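1H-3-hydroxy-4-oxoquinoline 2,4-dioxygenase (Pseudomonas putida, PDB 3IBT) catalyses the cofactor-independent, oxygen-dependent ring cleavage of 3-hydroxy-1H-quinolin-4-one to N-formylanthranilate and carbon monoxide in oxoquinoline degradation. Local coordinates at residues Met1-Val6 with Leu10-Glu15; Asp33-Lys38 with Arg167-Trp172; Phe37-Pro42 with Glu249-Val254; Asp69-Ala74 with Asn101-Glu106; Gly85-Gln90 with Ala110-Lys115. All coordinates share one frame; numbering follows the deposited sequence.

Interaction 1: residues Met1-Val6 with Leu10-Glu15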
# COMPACT_ATOMS: atom_id res chain seq x y z
N MSE A 1 8.98 10.31 -15.03
CA MSE A 1 10.37 10.46 -14.53
C MSE A 1 11.04 9.08 -14.57
O MSE A 1 10.50 8.15 -15.20
CB MSE A 1 10.38 11.05 -13.11
CG MSE A 1 9.02 11.61 -12.62
SE MSE A 1 7.59 10.25 -12.16
CE MSE A 1 6.39 10.48 -13.73
N GLN A 2 12.20 8.96 -13.91
CA GLN A 2 13.04 7.73 -13.91
C GLN A 2 12.30 6.41 -14.04
O GLN A 2 11.36 6.15 -13.28
CB GLN A 2 13.88 7.66 -12.65
CG GLN A 2 14.61 8.92 -12.34
CD GLN A 2 15.61 8.65 -11.26
OE1 GLN A 2 15.34 9.00 -10.04
NE2 GLN A 2 16.77 7.98 -11.66
N SER A 3 12.73 5.55 -14.96
CA SER A 3 11.97 4.34 -15.26
C SER A 3 12.76 3.12 -15.69
O SER A 3 12.71 2.76 -16.85
CB SER A 3 10.90 4.65 -16.30
OG SER A 3 11.41 5.56 -17.26
N LEU A 4 13.48 2.48 -14.77
CA LEU A 4 14.01 1.13 -15.01
C LEU A 4 12.85 0.14 -15.14
O LEU A 4 11.82 0.28 -14.44
CB LEU A 4 14.94 0.69 -13.86
CG LEU A 4 15.49 -0.75 -13.76
CD1 LEU A 4 16.98 -0.83 -14.21
CD2 LEU A 4 15.36 -1.24 -12.28
N ASN A 5 13.00 -0.83 -16.04
CA ASN A 5 11.97 -1.86 -16.28
C ASN A 5 12.40 -3.25 -15.78
O ASN A 5 13.61 -3.59 -15.75
CB ASN A 5 11.63 -1.98 -17.77
CG ASN A 5 12.41 -3.05 -18.45
OD1 ASN A 5 13.62 -2.92 -18.64
ND2 ASN A 5 11.74 -4.16 -18.78
N VAL A 6 11.41 -4.06 -15.42
CA VAL A 6 11.66 -5.31 -14.73
C VAL A 6 10.74 -6.37 -15.30
O VAL A 6 9.68 -6.06 -15.86
CB VAL A 6 11.47 -5.17 -13.17
CG1 VAL A 6 12.64 -4.43 -12.54
CG2 VAL A 6 10.17 -4.45 -12.83
N LEU A 10 7.48 -2.49 -17.55
CA LEU A 10 8.09 -1.36 -16.91
C LEU A 10 7.28 -0.86 -15.71
O LEU A 10 6.11 -1.23 -15.51
CB LEU A 10 8.29 -0.25 -17.92
CG LEU A 10 8.92 1.00 -17.31
CD1 LEU A 10 10.24 1.29 -17.96
CD2 LEU A 10 7.98 2.18 -17.45
N MSE A 11 7.94 -0.01 -14.92
CA MSE A 11 7.30 0.88 -13.97
C MSE A 11 8.18 2.13 -13.88
O MSE A 11 9.43 2.04 -13.59
CB MSE A 11 7.20 0.20 -12.61
CG MSE A 11 8.26 -0.90 -12.45
SE MSE A 11 7.87 -2.22 -11.02
CE MSE A 11 5.90 -2.62 -11.25
N THR A 12 7.52 3.30 -14.14
CA THR A 12 8.18 4.57 -13.88
C THR A 12 8.35 4.72 -12.36
O THR A 12 7.49 4.28 -11.58
CB THR A 12 7.40 5.77 -14.48
OG1 THR A 12 5.96 5.51 -14.44
CG2 THR A 12 7.86 6.07 -15.98
N TYR A 13 9.47 5.29 -11.91
CA TYR A 13 9.65 5.47 -10.47
C TYR A 13 10.35 6.78 -10.15
O TYR A 13 11.20 7.24 -10.90
CB TYR A 13 10.38 4.28 -9.83
CG TYR A 13 11.89 4.27 -10.01
CD1 TYR A 13 12.72 4.88 -9.08
CD2 TYR A 13 12.49 3.63 -11.11
CE1 TYR A 13 14.12 4.88 -9.23
CE2 TYR A 13 13.90 3.63 -11.26
CZ TYR A 13 14.70 4.26 -10.31
OH TYR A 13 16.05 4.27 -10.43
N SER A 14 9.97 7.39 -9.02
CA SER A 14 10.61 8.64 -8.56
C SER A 14 11.64 8.35 -7.50
O SER A 14 11.53 7.36 -6.74
CB SER A 14 9.59 9.67 -8.03
OG SER A 14 9.11 9.30 -6.73
N GLU A 15 12.65 9.21 -7.45
CA GLU A 15 13.73 9.06 -6.52
C GLU A 15 13.95 10.40 -5.90
O GLU A 15 13.99 11.42 -6.59
CB GLU A 15 14.97 8.60 -7.24
CG GLU A 15 15.82 7.67 -6.42
CD GLU A 15 17.02 7.19 -7.21
OE1 GLU A 15 17.34 7.76 -8.29
OE2 GLU A 15 17.68 6.23 -6.74
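Segments Met-1 to Val-6 and Leu-10 to Glu-15 run in broadly opposed directions, 130° apart end to end, as the two arms of the N-terminal beta hairpin at one edge of the alpha/beta-hydrolase sheet. The CA atoms of Ser-3 and Thr-12 come within 4.0 Å. Tyr-13 N gives a nearly straight hydrogen bond to Gln-2 O, whose modelled 2.5 Å is doubtfully short. With CG between the backbone N and the carbonyl carbon (chi1 80°), the Tyr-13 ring turns back toward the first arm. Gln-2 CB sits over one ring face in a CH-pi contact, 4.2 Å from the centroid, while Leu-4 CB touches CE2 at 4.1 Å. Phe-80 of helix 70-83 meets the same ring edge-to-face. An alanine at Tyr-13 would probably leave Gln-2 CB, Leu-4 and Phe-80 facing a gap between hairpin and helix. Further along, Val-6 CG2 crosses the selenomethionine side chain of Met-11 at about a right angle, 3.7 Å from its SE.

Interaction 2: residues Asp33-Lys38 with Arg167-Trp172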
# COMPACT_ATOMS: atom_id res chain seq x y z
N ASP A 33 -0.86 5.97 -7.41
CA ASP A 33 0.37 6.40 -7.94
C ASP A 33 1.45 6.78 -6.93
O ASP A 33 1.21 6.75 -5.73
CB ASP A 33 0.13 7.55 -8.86
CG ASP A 33 1.10 7.54 -9.91
OD1 ASP A 33 1.77 6.47 -9.95
OD2 ASP A 33 1.24 8.52 -10.69
N HIS A 34 2.64 7.12 -7.43
CA HIS A 34 3.66 7.73 -6.61
C HIS A 34 3.13 9.08 -6.08
O HIS A 34 3.58 9.58 -5.03
CB HIS A 34 4.96 7.89 -7.40
CG HIS A 34 4.90 8.95 -8.45
ND1 HIS A 34 3.91 9.01 -9.40
CD2 HIS A 34 5.72 10.00 -8.70
CE1 HIS A 34 4.11 10.05 -10.19
NE2 HIS A 34 5.20 10.67 -9.79
N ARG A 35 2.15 9.65 -6.78
CA ARG A 35 1.49 10.88 -6.32
C ARG A 35 0.70 10.66 -5.00
O ARG A 35 0.31 11.59 -4.31
CB ARG A 35 0.60 11.44 -7.44
CG ARG A 35 1.38 11.76 -8.72
CD ARG A 35 0.49 12.06 -9.96
NE ARG A 35 -0.31 10.90 -10.39
CZ ARG A 35 -1.40 10.94 -11.16
NH1 ARG A 35 -1.86 12.11 -11.59
NH2 ARG A 35 -2.05 9.82 -11.49
N LEU A 36 0.46 9.43 -4.62
CA LEU A 36 -0.10 9.22 -3.30
C LEU A 36 0.89 9.76 -2.27
O LEU A 36 0.51 10.19 -1.19
CB LEU A 36 -0.41 7.74 -3.04
CG LEU A 36 -1.09 7.39 -1.70
CD1 LEU A 36 -2.46 8.10 -1.53
CD2 LEU A 36 -1.27 5.90 -1.50
N PHE A 37 2.17 9.76 -2.62
CA PHE A 37 3.18 10.07 -1.64
C PHE A 37 3.66 11.50 -1.75
O PHE A 37 4.68 11.84 -1.18
CB PHE A 37 4.36 9.09 -1.73
CG PHE A 37 3.98 7.65 -1.46
CD1 PHE A 37 3.92 6.72 -2.51
CD2 PHE A 37 3.65 7.23 -0.17
CE1 PHE A 37 3.56 5.39 -2.30
CE2 PHE A 37 3.25 5.89 0.06
CZ PHE A 37 3.22 4.97 -1.01
N LYS A 38 2.90 12.33 -2.43
CA LYS A 38 3.45 13.59 -2.87
C LYS A 38 3.80 14.45 -1.68
O LYS A 38 4.80 15.21 -1.75
CB LYS A 38 2.51 14.34 -3.83
CG LYS A 38 1.22 14.86 -3.21
CD LYS A 38 0.46 15.68 -4.25
CE LYS A 38 -0.50 16.65 -3.56
NZ LYS A 38 -1.84 16.83 -4.23
N ARG A 167 -10.33 12.26 -7.30
CA ARG A 167 -11.00 12.80 -8.49
C ARG A 167 -10.13 12.82 -9.69
O ARG A 167 -10.62 13.09 -10.76
CB ARG A 167 -11.53 14.22 -8.29
CG ARG A 167 -12.85 14.25 -7.57
CD ARG A 167 -12.91 15.45 -6.63
NE ARG A 167 -13.91 15.27 -5.57
CZ ARG A 167 -14.44 16.28 -4.87
NH1 ARG A 167 -14.07 17.54 -5.10
NH2 ARG A 167 -15.36 16.02 -3.93
N ASN A 168 -8.84 12.60 -9.54
CA ASN A 168 -7.95 12.84 -10.65
C ASN A 168 -6.87 11.78 -10.81
O ASN A 168 -6.39 11.52 -11.93
CB ASN A 168 -7.38 14.27 -10.59
CG ASN A 168 -8.39 15.35 -11.03
OD1 ASN A 168 -9.48 15.48 -10.45
ND2 ASN A 168 -8.02 16.13 -12.07
N GLU A 169 -6.49 11.16 -9.70
CA GLU A 169 -5.55 10.05 -9.75
C GLU A 169 -6.32 8.79 -10.09
O GLU A 169 -6.26 8.28 -11.20
CB GLU A 169 -4.81 9.85 -8.40
CG GLU A 169 -3.36 10.42 -8.30
CD GLU A 169 -3.32 11.95 -8.11
OE1 GLU A 169 -4.21 12.45 -7.36
OE2 GLU A 169 -2.42 12.64 -8.67
N MSE A 170 -7.07 8.31 -9.10
CA MSE A 170 -7.57 6.95 -9.09
C MSE A 170 -8.62 6.70 -10.17
O MSE A 170 -8.58 5.66 -10.83
CB MSE A 170 -8.12 6.61 -7.72
CG MSE A 170 -7.12 6.69 -6.62
SE MSE A 170 -7.76 5.62 -5.04
CE MSE A 170 -9.06 6.93 -4.30
N PRO A 171 -9.56 7.64 -10.36
CA PRO A 171 -10.62 7.24 -11.26
C PRO A 171 -10.13 7.37 -12.71
O PRO A 171 -10.77 6.89 -13.63
CB PRO A 171 -11.76 8.21 -10.91
CG PRO A 171 -11.24 9.11 -9.79
CD PRO A 171 -9.76 9.02 -9.88
N TRP A 172 -8.96 7.99 -12.87
CA TRP A 172 -8.30 8.20 -14.16
C TRP A 172 -7.83 6.88 -14.79
O TRP A 172 -7.85 6.75 -16.02
CB TRP A 172 -7.13 9.17 -13.96
CG TRP A 172 -6.19 9.26 -15.10
CD1 TRP A 172 -6.40 9.93 -16.26
CD2 TRP A 172 -4.89 8.67 -15.20
NE1 TRP A 172 -5.31 9.80 -17.09
CE2 TRP A 172 -4.36 9.02 -16.46
CE3 TRP A 172 -4.11 7.87 -14.34
CZ2 TRP A 172 -3.09 8.61 -16.91
CZ3 TRP A 172 -2.84 7.46 -14.78
CH2 TRP A 172 -2.34 7.83 -16.06
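Arg-35 lays its guanidinium across the side chain of Glu-169, the two chains arriving from opposite directions. From CB, the arginine starts with CG anti to its carbonyl carbon and then bends at chi3 (-65°), which turns the flat group across the glutamate. Glu-169, folded at chi2, brings its CG over the centre of one guanidinium face, 3.4 Å above the plane. Its OE2 lies 3.0 Å from Arg-35 NH1 but well out of the guanidinium plane, making this a salt bridge of charges alone, with no N-H aimed at the oxygen. Asp-33 meets the edge of the group: Arg-35 NE donates to the anti lone pair of Asp-33 OD2 at 2.9 Å, the oxygen tilted from the guanidinium plane and the N-H...O angle bent to 138°. Trp-172 closes in on the guanidinium edge with CE3, 4.0 Å from Arg-35 NH2. A leucine in place of Arg-35 would probably leave the carboxylates of Asp-33 and Glu-169 without the positive charge that they share. This three-residue salt-bridge network joins the loop after strand 23-27 to helix 160-169 of the helical insertion that forms the cap in alpha/beta-hydrolases, with the side chain of Glu-169 about 6 Å from that of Gln-32, a probable substrate-binding residue.

Interaction 3: residues Phe37-Pro42 with Glu249-Val254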
# COMPACT_ATOMS: atom_id res chain seq x y z
N PHE A 37 2.17 9.76 -2.62
CA PHE A 37 3.18 10.07 -1.64
C PHE A 37 3.66 11.50 -1.75
O PHE A 37 4.68 11.84 -1.18
CB PHE A 37 4.36 9.09 -1.73
CG PHE A 37 3.98 7.65 -1.46
CD1 PHE A 37 3.92 6.72 -2.51
CD2 PHE A 37 3.65 7.23 -0.17
CE1 PHE A 37 3.56 5.39 -2.30
CE2 PHE A 37 3.25 5.89 0.06
CZ PHE A 37 3.22 4.97 -1.01
N LYS A 38 2.90 12.33 -2.43
CA LYS A 38 3.45 13.59 -2.87
C LYS A 38 3.80 14.45 -1.68
O LYS A 38 4.80 15.21 -1.75
CB LYS A 38 2.51 14.34 -3.83
CG LYS A 38 1.22 14.86 -3.21
CD LYS A 38 0.46 15.68 -4.25
CE LYS A 38 -0.50 16.65 -3.56
NZ LYS A 38 -1.84 16.83 -4.23
N ASN A 39 3.00 14.32 -0.60
CA ASN A 39 3.21 15.13 0.62
C ASN A 39 4.23 14.49 1.51
O ASN A 39 5.05 15.18 2.08
CB ASN A 39 1.92 15.39 1.39
CG ASN A 39 0.94 16.26 0.63
OD1 ASN A 39 1.31 17.06 -0.26
ND2 ASN A 39 -0.36 16.10 0.96
N LEU A 40 4.20 13.17 1.60
CA LEU A 40 5.05 12.44 2.54
C LEU A 40 6.53 12.30 2.10
O LEU A 40 7.45 12.37 2.92
CB LEU A 40 4.40 11.09 2.84
CG LEU A 40 5.24 9.98 3.40
CD1 LEU A 40 5.78 10.41 4.74
CD2 LEU A 40 4.36 8.82 3.47
N ALA A 41 6.73 12.12 0.81
CA ALA A 41 8.07 11.89 0.29
C ALA A 41 9.01 13.04 0.52
O ALA A 41 10.10 12.81 1.01
CB ALA A 41 8.05 11.49 -1.18
N PRO A 42 8.62 14.30 0.16
CA PRO A 42 9.63 15.36 0.36
C PRO A 42 10.07 15.47 1.82
O PRO A 42 11.18 15.88 2.06
CB PRO A 42 8.90 16.63 -0.09
CG PRO A 42 7.92 16.12 -1.08
CD PRO A 42 7.40 14.87 -0.42
N GLU A 249 -3.72 12.92 3.87
CA GLU A 249 -4.39 13.69 4.92
C GLU A 249 -3.44 14.19 6.07
O GLU A 249 -3.60 15.31 6.60
CB GLU A 249 -5.56 12.90 5.50
CG GLU A 249 -6.48 13.77 6.32
CD GLU A 249 -7.61 12.98 7.01
OE1 GLU A 249 -7.46 11.72 7.14
OE2 GLU A 249 -8.64 13.62 7.41
N ASN A 250 -2.49 13.37 6.47
CA ASN A 250 -1.68 13.74 7.58
C ASN A 250 -0.22 13.44 7.38
O ASN A 250 0.36 12.66 8.14
CB ASN A 250 -2.19 13.10 8.86
CG ASN A 250 -3.40 13.83 9.44
OD1 ASN A 250 -3.41 15.06 9.63
ND2 ASN A 250 -4.46 13.07 9.73
N PRO A 251 0.41 14.08 6.38
CA PRO A 251 1.78 13.70 6.08
C PRO A 251 2.71 13.94 7.27
O PRO A 251 3.57 13.10 7.49
CB PRO A 251 2.17 14.58 4.88
CG PRO A 251 1.19 15.70 4.89
CD PRO A 251 -0.08 15.18 5.52
N VAL A 252 2.54 15.02 8.05
CA VAL A 252 3.46 15.29 9.16
C VAL A 252 3.40 14.14 10.13
O VAL A 252 4.45 13.67 10.62
CB VAL A 252 3.15 16.61 9.91
CG1 VAL A 252 3.89 16.68 11.24
CG2 VAL A 252 3.54 17.79 9.05
N ALA A 253 2.20 13.62 10.39
CA ALA A 253 2.07 12.54 11.35
C ALA A 253 2.74 11.27 10.83
O ALA A 253 3.63 10.71 11.50
CB ALA A 253 0.68 12.32 11.70
N VAL A 254 2.34 10.82 9.62
CA VAL A 254 2.95 9.64 9.03
C VAL A 254 4.48 9.71 8.97
O VAL A 254 5.16 8.73 9.21
CB VAL A 254 2.39 9.33 7.65
CG1 VAL A 254 3.08 8.12 7.06
CG2 VAL A 254 0.92 9.05 7.75
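Leu-40 and Pro-251 bring together the first turns of two helices of the alpha/beta-hydrolase fold: the short helix 40-44 and the C-terminal helix 251-261. Their CA atoms are 5.0 Å apart, so the backbones come close with little side chain between them. The proline makes the contact with one side of its puckered ring: CG and CB each lie 3.6 Å from Asn-39 CB, and CB also approaches Leu-40 N at 4.1 Å. One helical turn on, Val-254 faces the same way as Pro-251, and its CG1 meets Leu-40 CD2 at 3.9 Å, the two side chains crossing at about a right angle. Leu-40 reaches there because CG stands anti to the backbone N (chi1 160°), which brings CD2 to the Val-254 methyl. No hydrogen bond joins the segments. The polar end of Asn-39 looks elsewhere: ND2 bonds to Asp-161 OD2 and weakly to Leu-248 O, while its CB serves the proline. Pro-251 opens its helix, where the missing N-H costs no helical bond, and Val-254 N then bonds back to Asn-250 O. Leu-40 is enclosed further by Ala-255 and Ile-258 of helix 251-261, by Ser-247 of helix 246-249 and by Leu-26 of the central strand 23-27.

Interaction 4: residues Asp69-Ala74 with Asn101-Glu106; sequences DSQTLA and NIDVCE
Asp-103 reaches from helix 97-107 toward Ala-74 and Gln-71 on the first turns of helix 70-83, the two helix segments being inclined at 58° with their axes 9.3 Å apart at closest approach. Its CB stands 4.3 Å from Ala-74 CB, and CG, anti to the backbone N (chi1 -154°), carries the carboxylate onward beside the same methyl. At the tip the two oxygens part. OD2 rests on carbon, 3.4 Å from Ala-74 CB and 3.8 Å from Gln-71 CG, with the glutamine side chain crossing the aspartate at about a right angle. OD1 looks instead to Arg-198, with which it forms a long, weak ion pair. One residue along, Val-104 CG2 also approaches this methyl, 4.4 Å from Ala-74 CB; the small alanine lets the CA atoms of Ala-74 and Val-104 come within 6.3 Å. Helix 97-107 follows the turn bearing Thr-94 and Ser-95, at the place of the nucleophile elbow in alpha/beta-hydrolases. No hydrogen bond spans the two segments: a carboxylate oxygen meets a methyl and a methylene, so the contact is held by shape and van der Waals packing, and if Asp-103 is ionised, its buried carboxylate is probably eased only slightly by the distant Arg-198.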
# COMPACT_ATOMS: atom_id res chain seq x y z
N ASP A 69 -1.03 -11.50 -11.27
CA ASP A 69 -1.27 -11.74 -9.84
C ASP A 69 -0.67 -10.59 -9.03
O ASP A 69 0.27 -9.88 -9.48
CB ASP A 69 -0.56 -13.03 -9.35
CG ASP A 69 -1.39 -14.34 -9.54
OD1 ASP A 69 -2.61 -14.41 -9.23
OD2 ASP A 69 -0.77 -15.36 -9.93
N SER A 70 -1.22 -10.44 -7.83
CA SER A 70 -0.60 -9.73 -6.71
C SER A 70 0.79 -10.30 -6.39
O SER A 70 1.63 -9.63 -5.75
CB SER A 70 -1.51 -9.81 -5.46
OG SER A 70 -0.78 -9.82 -4.25
N GLN A 71 1.01 -11.55 -6.82
CA GLN A 71 2.31 -12.23 -6.66
C GLN A 71 3.37 -11.86 -7.71
O GLN A 71 4.57 -11.91 -7.40
CB GLN A 71 2.15 -13.75 -6.56
CG GLN A 71 1.99 -14.20 -5.13
CD GLN A 71 1.19 -15.45 -5.02
OE1 GLN A 71 0.55 -15.89 -5.99
NE2 GLN A 71 1.21 -16.04 -3.83
N THR A 72 2.93 -11.51 -8.92
CA THR A 72 3.88 -11.00 -9.91
C THR A 72 4.30 -9.56 -9.57
O THR A 72 5.40 -9.16 -9.96
CB THR A 72 3.38 -11.11 -11.38
OG1 THR A 72 2.55 -9.99 -11.71
CG2 THR A 72 2.60 -12.41 -11.60
N LEU A 73 3.45 -8.79 -8.84
CA LEU A 73 3.83 -7.40 -8.48
C LEU A 73 5.01 -7.43 -7.55
O LEU A 73 5.95 -6.66 -7.73
CB LEU A 73 2.69 -6.61 -7.88
CG LEU A 73 1.64 -6.12 -8.86
CD1 LEU A 73 0.55 -5.33 -8.12
CD2 LEU A 73 2.24 -5.28 -9.90
N ALA A 74 4.94 -8.33 -6.58
CA ALA A 74 6.09 -8.80 -5.80
C ALA A 74 7.32 -9.09 -6.65
O ALA A 74 8.44 -8.65 -6.36
CB ALA A 74 5.72 -10.07 -5.09
N ASN A 101 3.96 -6.11 -0.06
CA ASN A 101 4.91 -5.90 1.02
C ASN A 101 5.22 -7.19 1.82
O ASN A 101 6.39 -7.62 1.90
CB ASN A 101 4.34 -4.82 1.94
CG ASN A 101 5.34 -4.32 2.96
OD1 ASN A 101 6.34 -5.00 3.26
ND2 ASN A 101 5.07 -3.14 3.53
N ILE A 102 4.18 -7.81 2.38
CA ILE A 102 4.38 -9.00 3.18
C ILE A 102 4.92 -10.17 2.37
O ILE A 102 5.69 -10.99 2.87
CB ILE A 102 3.11 -9.37 3.95
CG1 ILE A 102 2.80 -8.21 4.88
CG2 ILE A 102 3.31 -10.59 4.82
CD1 ILE A 102 3.91 -7.88 5.82
N ASP A 103 4.54 -10.24 1.10
CA ASP A 103 5.07 -11.29 0.23
C ASP A 103 6.60 -11.18 0.16
O ASP A 103 7.32 -12.19 0.17
CB ASP A 103 4.48 -11.20 -1.18
CG ASP A 103 4.48 -12.56 -1.89
OD1 ASP A 103 4.11 -13.57 -1.25
OD2 ASP A 103 4.84 -12.64 -3.09
N VAL A 104 7.09 -9.95 0.11
CA VAL A 104 8.50 -9.74 -0.08
C VAL A 104 9.20 -10.04 1.23
O VAL A 104 10.24 -10.68 1.23
CB VAL A 104 8.79 -8.36 -0.62
CG1 VAL A 104 10.25 -8.05 -0.53
CG2 VAL A 104 8.32 -8.27 -2.05
N CYS A 105 8.60 -9.63 2.34
CA CYS A 105 9.15 -9.98 3.64
C CYS A 105 9.26 -11.47 3.78
O CYS A 105 10.12 -11.97 4.50
CB CYS A 105 8.30 -9.44 4.77
SG CYS A 105 8.53 -7.68 5.10
N GLU A 106 8.38 -12.19 3.08
CA GLU A 106 8.36 -13.65 3.12
C GLU A 106 9.30 -14.26 2.09
O GLU A 106 9.86 -15.33 2.35
CB GLU A 106 6.94 -14.20 2.92
CG GLU A 106 6.75 -15.68 3.37
CD GLU A 106 5.50 -16.36 2.77
OE1 GLU A 106 4.57 -15.64 2.34
OE2 GLU A 106 5.42 -17.62 2.75

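Interaction 5: residues Gly85-Gln90 with Ala110-Lys115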
# COMPACT_ATOMS: atom_id res chain seq x y z
N GLY A 85 20.72 -2.93 -7.64
CA GLY A 85 21.79 -3.38 -6.72
C GLY A 85 21.63 -2.86 -5.30
O GLY A 85 22.52 -2.15 -4.81
N ILE A 86 20.53 -3.22 -4.64
CA ILE A 86 20.23 -2.65 -3.35
C ILE A 86 20.07 -3.72 -2.29
O ILE A 86 18.96 -4.19 -2.07
CB ILE A 86 18.90 -1.85 -3.41
CG1 ILE A 86 18.71 -1.14 -4.76
CG2 ILE A 86 18.80 -0.90 -2.19
CD1 ILE A 86 17.34 -0.44 -4.93
N ARG A 87 21.15 -4.09 -1.60
CA ARG A 87 21.05 -5.06 -0.48
C ARG A 87 20.26 -4.58 0.78
O ARG A 87 19.43 -5.34 1.31
CB ARG A 87 22.42 -5.68 -0.10
CG ARG A 87 22.71 -7.06 -0.75
CD ARG A 87 24.24 -7.31 -0.92
NE ARG A 87 24.78 -6.76 -2.20
CZ ARG A 87 26.06 -6.86 -2.61
NH1 ARG A 87 26.44 -6.31 -3.78
NH2 ARG A 87 26.98 -7.52 -1.87
N ASP A 88 20.48 -3.35 1.26
CA ASP A 88 19.80 -2.87 2.49
C ASP A 88 18.64 -1.91 2.18
O ASP A 88 18.83 -0.90 1.50
CB ASP A 88 20.80 -2.23 3.47
CG ASP A 88 22.28 -2.61 3.17
OD1 ASP A 88 22.55 -3.83 2.98
OD2 ASP A 88 23.18 -1.71 3.14
N PHE A 89 17.45 -2.24 2.67
CA PHE A 89 16.25 -1.41 2.39
C PHE A 89 15.01 -1.80 3.19
O PHE A 89 14.90 -2.90 3.72
CB PHE A 89 15.90 -1.41 0.89
CG PHE A 89 15.19 -2.65 0.44
CD1 PHE A 89 13.79 -2.66 0.33
CD2 PHE A 89 15.89 -3.81 0.16
CE1 PHE A 89 13.12 -3.81 -0.08
CE2 PHE A 89 15.23 -4.95 -0.25
CZ PHE A 89 13.84 -4.96 -0.37
N GLN A 90 14.06 -0.87 3.24
CA GLN A 90 12.82 -1.05 3.94
C GLN A 90 11.73 -0.70 2.97
O GLN A 90 12.04 -0.19 1.88
CB GLN A 90 12.80 -0.13 5.13
CG GLN A 90 13.57 -0.72 6.24
CD GLN A 90 14.54 0.25 6.84
OE1 GLN A 90 15.25 0.96 6.12
NE2 GLN A 90 14.59 0.28 8.17
N ALA A 110 13.57 -12.69 6.90
CA ALA A 110 13.20 -11.72 7.92
C ALA A 110 14.52 -11.10 8.31
O ALA A 110 14.68 -9.89 8.36
CB ALA A 110 12.58 -12.38 9.09
N ALA A 111 15.49 -11.97 8.57
CA ALA A 111 16.87 -11.57 8.78
C ALA A 111 17.22 -10.44 7.84
O ALA A 111 17.69 -9.40 8.29
CB ALA A 111 17.78 -12.77 8.56
N ARG A 112 16.97 -10.62 6.55
CA ARG A 112 17.24 -9.59 5.53
C ARG A 112 16.51 -8.26 5.80
O ARG A 112 17.12 -7.22 6.07
CB ARG A 112 16.81 -10.13 4.17
CG ARG A 112 17.35 -9.38 2.98
CD ARG A 112 18.59 -10.06 2.42
NE ARG A 112 18.74 -9.86 0.98
CZ ARG A 112 18.80 -8.66 0.38
NH1 ARG A 112 18.70 -7.54 1.07
NH2 ARG A 112 18.96 -8.60 -0.94
N LEU A 113 15.19 -8.25 5.72
CA LEU A 113 14.50 -7.06 6.15
C LEU A 113 13.64 -7.32 7.39
O LEU A 113 12.54 -7.87 7.30
CB LEU A 113 13.74 -6.40 5.00
CG LEU A 113 13.04 -7.26 3.99
CD1 LEU A 113 11.87 -7.81 4.66
CD2 LEU A 113 12.61 -6.33 2.89
N PRO A 114 14.17 -6.91 8.56
CA PRO A 114 13.60 -7.21 9.88
C PRO A 114 12.40 -6.34 10.30
O PRO A 114 11.89 -6.52 11.40
CB PRO A 114 14.79 -6.98 10.84
CG PRO A 114 15.71 -6.02 10.12
CD PRO A 114 15.41 -6.10 8.65
N LYS A 115 11.99 -5.40 9.44
CA LYS A 115 10.94 -4.41 9.72
C LYS A 115 10.24 -3.94 8.47
O LYS A 115 10.85 -3.79 7.40
CB LYS A 115 11.51 -3.18 10.35
CG LYS A 115 11.97 -3.35 11.73
CD LYS A 115 12.05 -2.00 12.43
CE LYS A 115 13.20 -1.94 13.41
NZ LYS A 115 13.06 -0.72 14.27
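Phe-89 and Leu-113 form the compact inner part of this contact, where the start of strand 89-94 lies beside the loop leading into strand 115-119. The two runs of chain are almost parallel, 12° apart end to end, as expected where a beta-alpha-beta crossover through helix 97-107 begins and returns. Leu-113 CD2 packs obliquely on the far end of the Phe-89 ring, 3.7 Å from CZ and 3.9 Å from CE1. The ring gets there because its CG takes the position between the backbone N and the carbonyl carbon (chi1 79°), bending it toward the loop. Leu-108 touches both side chains, and Phe-25 of the adjacent strand meets the Phe-89 ring with the planes steeply inclined. Gln-90 and Lys-115 make a looser pair, Gln-90 CG standing 4.3 Å from Lys-115 O, while the lysine ammonium turns to Phe-261. The outer side belongs to two exposed arginines. Arg-112, bent at chi2, sends NH1 to Arg-87 O in a hydrogen bond whose modelled length is too short to trust and whose N-H...O angle is only 122°, and Arg-87 CG lies over one face of its guanidinium, 4.1 Å from NH2. The guanidinium of Arg-87 leads away, which separates the like charges; the Phe-89/Leu-113 pair gives the contact a buried apolar part, and the solvent-side arginine bond adds a less certain polar tie.

In the fold
From the N terminus, interaction 1 closes first, a short hairpin finished before the others open; it touches interaction 2 where Met-1 SE packs on His-34 NE2. Interactions 2 and 3 start from the same stretch, sharing Phe-37 and Lys-38. The first closes a loop onto the helical insertion, and the second closes a longer one onto the C-terminal helix. Interactions 4 and 5 are nested inside both loops and cross each other, their segments alternating along helix 70-83, strand 89-94, helix 97-107 and the approach to strand 115-119. They meet where Cys-105 SG touches Leu-113 CD1. Interactions 2 and 4 lie on opposite sides of the chain's centre, about 22 Å apart between centres.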